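Local structure of endoglucanase E-5 (2CKS) at residues P25-F39 / A256-D270. The protein cleaves internal beta-1,4-glucosidic linkages in cellulose, lichenin and cereal beta-glucans, the part described being its glycoside hydrolase family 5 catalytic domain. Numbering follows the deposited sequence.
Sequences PVQLRGMSTHGIQWF and AERKIGWTKWNYSDD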
loop_
_atom_site.group_PDB
_atom_site.type_symbol
_atom_site.label_atom_id
_atom_site.label_comp_id
_atom_site.label_asym_id
_atom_site.label_seq_id
_atom_site.Cartn_x
_atom_site.Cartn_y
_atom_site.Cartn_z
ATOM N N PRO A 25 6.947 9.588 -15.816
ATOM C CA PRO A 25 5.921 8.933 -14.992
ATOM C C PRO A 25 6.082 7.414 -14.992
ATOM O O PRO A 25 6.337 6.814 -16.033
ATOM C CB PRO A 25 4.612 9.354 -15.663
ATOM C CG PRO A 25 4.935 10.644 -16.288
ATOM C CD PRO A 25 6.339 10.484 -16.820
ATOM N N VAL A 26 5.958 6.814 -13.814
ATOM C CA VAL A 26 6.138 5.383 -13.653
ATOM C C VAL A 26 4.963 4.820 -12.861
ATOM O O VAL A 26 4.460 5.463 -11.939
ATOM C CB VAL A 26 7.481 5.052 -12.958
ATOM C CG1 VAL A 26 7.554 5.623 -11.542
ATOM C CG2 VAL A 26 7.730 3.555 -12.958
ATOM N N GLN A 27 4.534 3.624 -13.250
ATOM C CA GLN A 27 3.489 2.889 -12.549
ATOM C C GLN A 27 4.132 1.705 -11.832
ATOM O O GLN A 27 4.569 0.750 -12.480
ATOM C CB GLN A 27 2.434 2.386 -13.533
ATOM C CG GLN A 27 1.242 1.793 -12.838
ATOM C CD GLN A 27 0.309 1.011 -13.728
ATOM O OE1 GLN A 27 0.656 0.637 -14.862
ATOM N NE2 GLN A 27 -0.877 0.728 -13.208
ATOM N N LEU A 28 4.200 1.770 -10.507
ATOM C CA LEU A 28 4.762 0.679 -9.714
ATOM C C LEU A 28 3.632 -0.257 -9.302
ATOM O O LEU A 28 2.678 0.178 -8.674
ATOM C CB LEU A 28 5.474 1.230 -8.479
ATOM C CG LEU A 28 6.580 2.252 -8.728
ATOM C CD1 LEU A 28 7.166 2.746 -7.416
ATOM C CD2 LEU A 28 7.666 1.655 -9.613
ATOM N N ARG A 29 3.741 -1.531 -9.676
ATOM C CA ARG A 29 2.708 -2.516 -9.394
ATOM C C ARG A 29 3.278 -3.656 -8.588
ATOM O O ARG A 29 4.384 -4.134 -8.857
ATOM C CB ARG A 29 2.111 -3.075 -10.684
ATOM C CG ARG A 29 1.597 -2.002 -11.638
ATOM C CD ARG A 29 1.195 -2.510 -12.998
ATOM N NE ARG A 29 2.291 -3.266 -13.590
ATOM C CZ ARG A 29 2.162 -4.357 -14.331
ATOM N NH1 ARG A 29 0.968 -4.838 -14.648
ATOM N NH2 ARG A 29 3.254 -4.961 -14.767
ATOM N N GLY A 30 2.515 -4.132 -7.613
ATOM C CA GLY A 30 2.993 -5.198 -6.764
ATOM C C GLY A 30 1.938 -5.715 -5.814
ATOM O O GLY A 30 0.766 -5.726 -6.144
ATOM N N MET A 31 2.385 -6.146 -4.638
ATOM C CA MET A 31 1.548 -6.831 -3.677
ATOM C C MET A 31 1.700 -6.222 -2.306
ATOM O O MET A 31 2.777 -5.763 -1.931
ATOM C CB MET A 31 1.985 -8.295 -3.562
ATOM C CG MET A 31 1.699 -9.157 -4.776
ATOM S SD MET A 31 -0.076 -9.255 -5.182
ATOM C CE MET A 31 -0.725 -9.960 -3.677
ATOM N N SER A 32 0.613 -6.258 -1.557
ATOM C CA SER A 32 0.618 -5.984 -0.132
ATOM C C SER A 32 0.709 -7.277 0.650
ATOM O O SER A 32 0.024 -8.241 0.321
ATOM C CB SER A 32 -0.667 -5.277 0.275
ATOM O OG SER A 32 -0.625 -4.908 1.648
ATOM N N THR A 33 1.534 -7.312 1.686
ATOM C CA THR A 33 1.431 -8.382 2.670
ATOM C C THR A 33 0.110 -8.234 3.400
ATOM O O THR A 33 -0.538 -7.180 3.367
ATOM C CB THR A 33 2.571 -8.368 3.725
ATOM O OG1 THR A 33 2.394 -7.271 4.632
ATOM C CG2 THR A 33 3.941 -8.176 3.076
ATOM N N HIS A 34 -0.285 -9.306 4.073
ATOM C CA HIS A 34 -1.359 -9.221 5.042
ATOM C C HIS A 34 -0.678 -8.757 6.332
ATOM O O HIS A 34 0.516 -8.446 6.342
ATOM C CB HIS A 34 -2.047 -10.580 5.177
ATOM C CG HIS A 34 -3.448 -10.514 5.713
ATOM N ND1 HIS A 34 -4.446 -11.357 5.267
ATOM C CD2 HIS A 34 -4.018 -9.734 6.662
ATOM C CE1 HIS A 34 -5.566 -11.093 5.916
ATOM N NE2 HIS A 34 -5.334 -10.111 6.766
ATOM N N GLY A 35 -1.406 -8.699 7.428
ATOM C CA GLY A 35 -0.839 -8.184 8.653
ATOM C C GLY A 35 0.288 -9.079 9.112
ATOM O O GLY A 35 0.107 -10.289 9.195
ATOM N N ILE A 36 1.449 -8.500 9.422
ATOM C CA ILE A 36 2.601 -9.315 9.816
ATOM C C ILE A 36 2.427 -10.000 11.188
ATOM O O ILE A 36 3.142 -10.948 11.506
ATOM C CB ILE A 36 3.938 -8.520 9.719
ATOM C CG1 ILE A 36 4.030 -7.417 10.767
ATOM C CG2 ILE A 36 4.120 -7.966 8.298
ATOM C CD1 ILE A 36 5.435 -6.822 10.903
ATOM N N GLN A 37 1.458 -9.555 11.986
ATOM C CA GLN A 37 1.145 -10.225 13.253
ATOM C C GLN A 37 0.432 -11.568 13.067
ATOM O O GLN A 37 0.369 -12.377 13.998
ATOM C CB GLN A 37 0.303 -9.303 14.149
ATOM C CG GLN A 37 -1.198 -9.300 13.888
ATOM C CD GLN A 37 -1.646 -8.299 12.831
ATOM O OE1 GLN A 37 -0.865 -7.894 11.964
ATOM N NE2 GLN A 37 -2.917 -7.900 12.900
ATOM N N TRP A 38 -0.128 -11.784 11.880
ATOM C CA TRP A 38 -0.839 -13.020 11.563
ATOM C C TRP A 38 -0.147 -13.862 10.493
ATOM O O TRP A 38 -0.234 -15.091 10.523
ATOM C CB TRP A 38 -2.247 -12.709 11.073
ATOM C CG TRP A 38 -3.141 -12.050 12.055
ATOM C CD1 TRP A 38 -3.283 -12.349 13.377
ATOM C CD2 TRP A 38 -4.058 -10.995 11.783
ATOM N NE1 TRP A 38 -4.226 -11.530 13.950
ATOM C CE2 TRP A 38 -4.725 -10.695 12.983
ATOM C CE3 TRP A 38 -4.393 -10.270 10.632
ATOM C CZ2 TRP A 38 -5.693 -9.699 13.073
ATOM C CZ3 TRP A 38 -5.352 -9.275 10.724
ATOM C CH2 TRP A 38 -5.990 -9.002 11.936
ATOM N N PHE A 39 0.525 -13.216 9.538
ATOM C CA PHE A 39 1.034 -13.909 8.351
ATOM C C PHE A 39 2.505 -13.632 8.116
ATOM O O PHE A 39 2.967 -13.559 6.983
ATOM C CB PHE A 39 0.190 -13.566 7.119
ATOM C CG PHE A 39 -1.230 -14.004 7.250
ATOM C CD1 PHE A 39 -1.591 -15.320 7.006
ATOM C CD2 PHE A 39 -2.203 -13.110 7.677
ATOM C CE1 PHE A 39 -2.908 -15.726 7.178
ATOM C CE2 PHE A 39 -3.511 -13.520 7.842
ATOM C CZ PHE A 39 -3.855 -14.826 7.590
ATOM N N ALA A 256 -3.446 1.722 -15.520
ATOM C CA ALA A 256 -2.372 1.680 -16.514
ATOM C C ALA A 256 -2.334 2.963 -17.366
ATOM O O ALA A 256 -1.268 3.526 -17.620
ATOM C CB ALA A 256 -2.534 0.452 -17.402
ATOM N N GLU A 257 -3.509 3.421 -17.784
ATOM C CA GLU A 257 -3.661 4.646 -18.576
ATOM C C GLU A 257 -3.122 5.867 -17.822
ATOM O O GLU A 257 -2.450 6.715 -18.399
ATOM C CB GLU A 257 -5.140 4.808 -18.940
ATOM C CG GLU A 257 -5.584 6.119 -19.568
ATOM C CD GLU A 257 -7.100 6.214 -19.604
ATOM O OE1 GLU A 257 -7.718 5.550 -20.456
ATOM O OE2 GLU A 257 -7.682 6.931 -18.766
ATOM N N ARG A 258 -3.383 5.924 -16.519
ATOM C CA ARG A 258 -3.042 7.078 -15.694
ATOM C C ARG A 258 -1.751 6.873 -14.903
ATOM O O ARG A 258 -1.348 7.744 -14.124
ATOM C CB ARG A 258 -4.187 7.370 -14.733
ATOM C CG ARG A 258 -5.522 7.628 -15.417
ATOM C CD ARG A 258 -5.555 8.921 -16.165
ATOM N NE ARG A 258 -6.842 9.129 -16.815
ATOM C CZ ARG A 258 -7.811 9.899 -16.339
ATOM N NH1 ARG A 258 -7.662 10.568 -15.198
ATOM N NH2 ARG A 258 -8.937 10.026 -17.027
ATOM N N LYS A 259 -1.109 5.724 -15.124
ATOM C CA LYS A 259 0.106 5.321 -14.422
ATOM C C LYS A 259 -0.039 5.412 -12.898
ATOM O O LYS A 259 0.861 5.870 -12.190
ATOM C CB LYS A 259 1.317 6.088 -14.954
ATOM C CG LYS A 259 1.562 5.820 -16.449
ATOM C CD LYS A 259 3.029 5.892 -16.828
ATOM C CE LYS A 259 3.324 5.171 -18.153
ATOM N NZ LYS A 259 3.697 3.730 -17.964
ATOM N N ILE A 260 -1.187 4.951 -12.418
ATOM C CA ILE A 260 -1.472 4.863 -10.990
ATOM C C ILE A 260 -0.942 3.534 -10.457
ATOM O O ILE A 260 -1.383 2.462 -10.882
ATOM C CB ILE A 260 -2.976 4.955 -10.744
ATOM C CG1 ILE A 260 -3.502 6.338 -11.165
ATOM C CG2 ILE A 260 -3.298 4.691 -9.271
ATOM C CD1 ILE A 260 -5.009 6.386 -11.329
ATOM N N GLY A 261 0.009 3.608 -9.532
ATOM C CA GLY A 261 0.587 2.408 -8.955
ATOM C C GLY A 261 -0.396 1.692 -8.049
ATOM O O GLY A 261 -1.367 2.287 -7.562
ATOM N N TRP A 262 -0.154 0.403 -7.839
ATOM C CA TRP A 262 -0.994 -0.399 -6.971
ATOM C C TRP A 262 -0.278 -1.566 -6.313
ATOM O O TRP A 262 0.708 -2.093 -6.834
ATOM C CB TRP A 262 -2.215 -0.932 -7.729
ATOM C CG TRP A 262 -2.005 -1.636 -9.079
ATOM C CD1 TRP A 262 -2.216 -1.091 -10.311
ATOM C CD2 TRP A 262 -1.664 -3.018 -9.314
ATOM N NE1 TRP A 262 -2.012 -2.028 -11.297
ATOM C CE2 TRP A 262 -1.676 -3.222 -10.716
ATOM C CE3 TRP A 262 -1.311 -4.094 -8.487
ATOM C CZ2 TRP A 262 -1.362 -4.451 -11.302
ATOM C CZ3 TRP A 262 -1.025 -5.325 -9.076
ATOM C CH2 TRP A 262 -1.051 -5.488 -10.465
ATOM N N THR A 263 -0.805 -1.950 -5.154
ATOM C CA THR A 263 -0.403 -3.163 -4.452
ATOM C C THR A 263 -1.660 -3.919 -4.054
ATOM O O THR A 263 -2.474 -3.405 -3.284
ATOM C CB THR A 263 0.468 -2.840 -3.196
ATOM O OG1 THR A 263 -0.072 -1.728 -2.463
ATOM C CG2 THR A 263 1.857 -2.411 -3.595
ATOM N N LYS A 264 -1.815 -5.141 -4.562
ATOM C CA LYS A 264 -3.019 -5.918 -4.317
ATOM C C LYS A 264 -2.989 -6.572 -2.937
ATOM O O LYS A 264 -1.950 -7.043 -2.477
ATOM C CB LYS A 264 -3.207 -7.000 -5.386
ATOM C CG LYS A 264 -4.434 -7.874 -5.150
ATOM C CD LYS A 264 -4.726 -8.816 -6.281
ATOM C CE LYS A 264 -6.080 -9.461 -6.090
ATOM N NZ LYS A 264 -6.189 -10.174 -4.785
ATOM N N TRP A 265 -4.153 -6.604 -2.301
ATOM C CA TRP A 265 -4.363 -7.315 -1.049
ATOM C C TRP A 265 -4.753 -8.746 -1.418
ATOM O O TRP A 265 -5.766 -8.930 -2.090
ATOM C CB TRP A 265 -5.525 -6.635 -0.331
ATOM C CG TRP A 265 -5.787 -7.043 1.078
ATOM C CD1 TRP A 265 -6.860 -7.746 1.527
ATOM C CD2 TRP A 265 -5.016 -6.705 2.244
ATOM N NE1 TRP A 265 -6.785 -7.908 2.888
ATOM C CE2 TRP A 265 -5.667 -7.276 3.354
ATOM C CE3 TRP A 265 -3.827 -5.996 2.460
ATOM C CZ2 TRP A 265 -5.180 -7.150 4.654
ATOM C CZ3 TRP A 265 -3.341 -5.879 3.749
ATOM C CH2 TRP A 265 -4.024 -6.451 4.830
ATOM N N ASN A 266 -3.993 -9.775 -1.042
ATOM C CA ASN A 266 -2.746 -9.704 -0.281
ATOM C C ASN A 266 -1.882 -10.952 -0.559
ATOM O O ASN A 266 -2.381 -11.950 -1.094
ATOM C CB ASN A 266 -3.053 -9.600 1.213
ATOM C CG ASN A 266 -3.828 -10.797 1.735
ATOM O OD1 ASN A 266 -3.250 -11.857 1.985
ATOM N ND2 ASN A 266 -5.148 -10.646 1.872
ATOM N N TYR A 267 -0.604 -10.875 -0.175
ATOM C CA TYR A 267 0.398 -11.923 -0.372
ATOM C C TYR A 267 0.488 -12.802 0.882
ATOM O O TYR A 267 1.397 -12.651 1.720
ATOM C CB TYR A 267 1.756 -11.268 -0.664
ATOM C CG TYR A 267 2.746 -12.141 -1.396
ATOM C CD1 TYR A 267 2.526 -12.526 -2.722
ATOM C CD2 TYR A 267 3.912 -12.571 -0.773
ATOM C CE1 TYR A 267 3.445 -13.309 -3.404
ATOM C CE2 TYR A 267 4.835 -13.368 -1.453
ATOM C CZ TYR A 267 4.594 -13.732 -2.763
ATOM O OH TYR A 267 5.504 -14.530 -3.421
ATOM N N SER A 268 -0.502 -13.669 1.043
ATOM C CA SER A 268 -0.584 -14.594 2.178
ATOM C C SER A 268 -1.396 -15.808 1.765
ATOM O O SER A 268 -1.969 -15.841 0.679
ATOM C CB SER A 268 -1.244 -13.936 3.391
ATOM O OG SER A 268 -2.655 -14.022 3.328
ATOM N N ASP A 269 -1.470 -16.781 2.667
ATOM C CA ASP A 269 -2.309 -17.958 2.478
ATOM C C ASP A 269 -3.499 -17.973 3.441
ATOM O O ASP A 269 -3.965 -19.031 3.857
ATOM C CB ASP A 269 -1.471 -19.241 2.549
ATOM C CG ASP A 269 -0.975 -19.555 3.941
ATOM O OD1 ASP A 269 -0.982 -18.664 4.822
ATOM O OD2 ASP A 269 -0.551 -20.697 4.232
ATOM N N ASP A 270 -4.005 -16.790 3.759
ATOM C CA ASP A 270 -5.263 -16.657 4.486
ATOM C C ASP A 270 -6.373 -17.391 3.729
ATOM O O ASP A 270 -6.297 -17.559 2.509
ATOM C CB ASP A 270 -5.620 -15.183 4.640
ATOM C CG ASP A 270 -6.841 -14.974 5.480
ATOM O OD1 ASP A 270 -7.720 -14.198 5.039
ATOM O OD2 ASP A 270 -7.011 -15.546 6.580
HETATM O O HOH W 1 -2.659 -1.314 -14.089
HETATM O O HOH W 2 5.439 2.613 -15.907
HETATM O O HOH W 3 1.510 -11.702 4.331
#
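Strands 29-32 and 262-265 run parallel, their axes inclined at 35°, and an alternating ladder (Trp262 N to Leu28 O, Gly30 N to Trp262 O, Lys264 N to Gly30 O, Ser32 N to Lys264 O) closes the first and last strands of the TIM barrel on each other. Past the cis peptide before Asn266 the register slips by one residue, and Tyr267 N, not Asn266 N, reaches Ser32 O at 2.8 Å. On the outer side, toward helix 245-258, the aliphatic part of Arg29 lies flat over one face of Trp262, with CB 3.7 Å from the centroid of the six-membered ring; its guanidinium goes on to Lys303 O. CG of Trp262 lies between the backbone N and the carbonyl carbon (chi1 50°), which turns the indole so that NE1 meets a water shared with Gln27 NE2. Gln27 NE2 also donates to Ile260 O (2.9 Å), from above the carbonyl plane. Met31 curls so that CE rests 3.4 Å from Lys264 O, while CG meets Tyr267 CD1. At the C-terminal mouth, Trp265 CZ2 lies over the rim of one face of His34 and Phe39 CE2 over the rim of the other; the His34 and Trp265 planes are 52° apart, so the pair is no stack. The side chain of Trp265 comes within about 4 Å of that of Glu231, the probable nucleophile, consistent with the closing seam positioning Trp265 beside the catalytic centre.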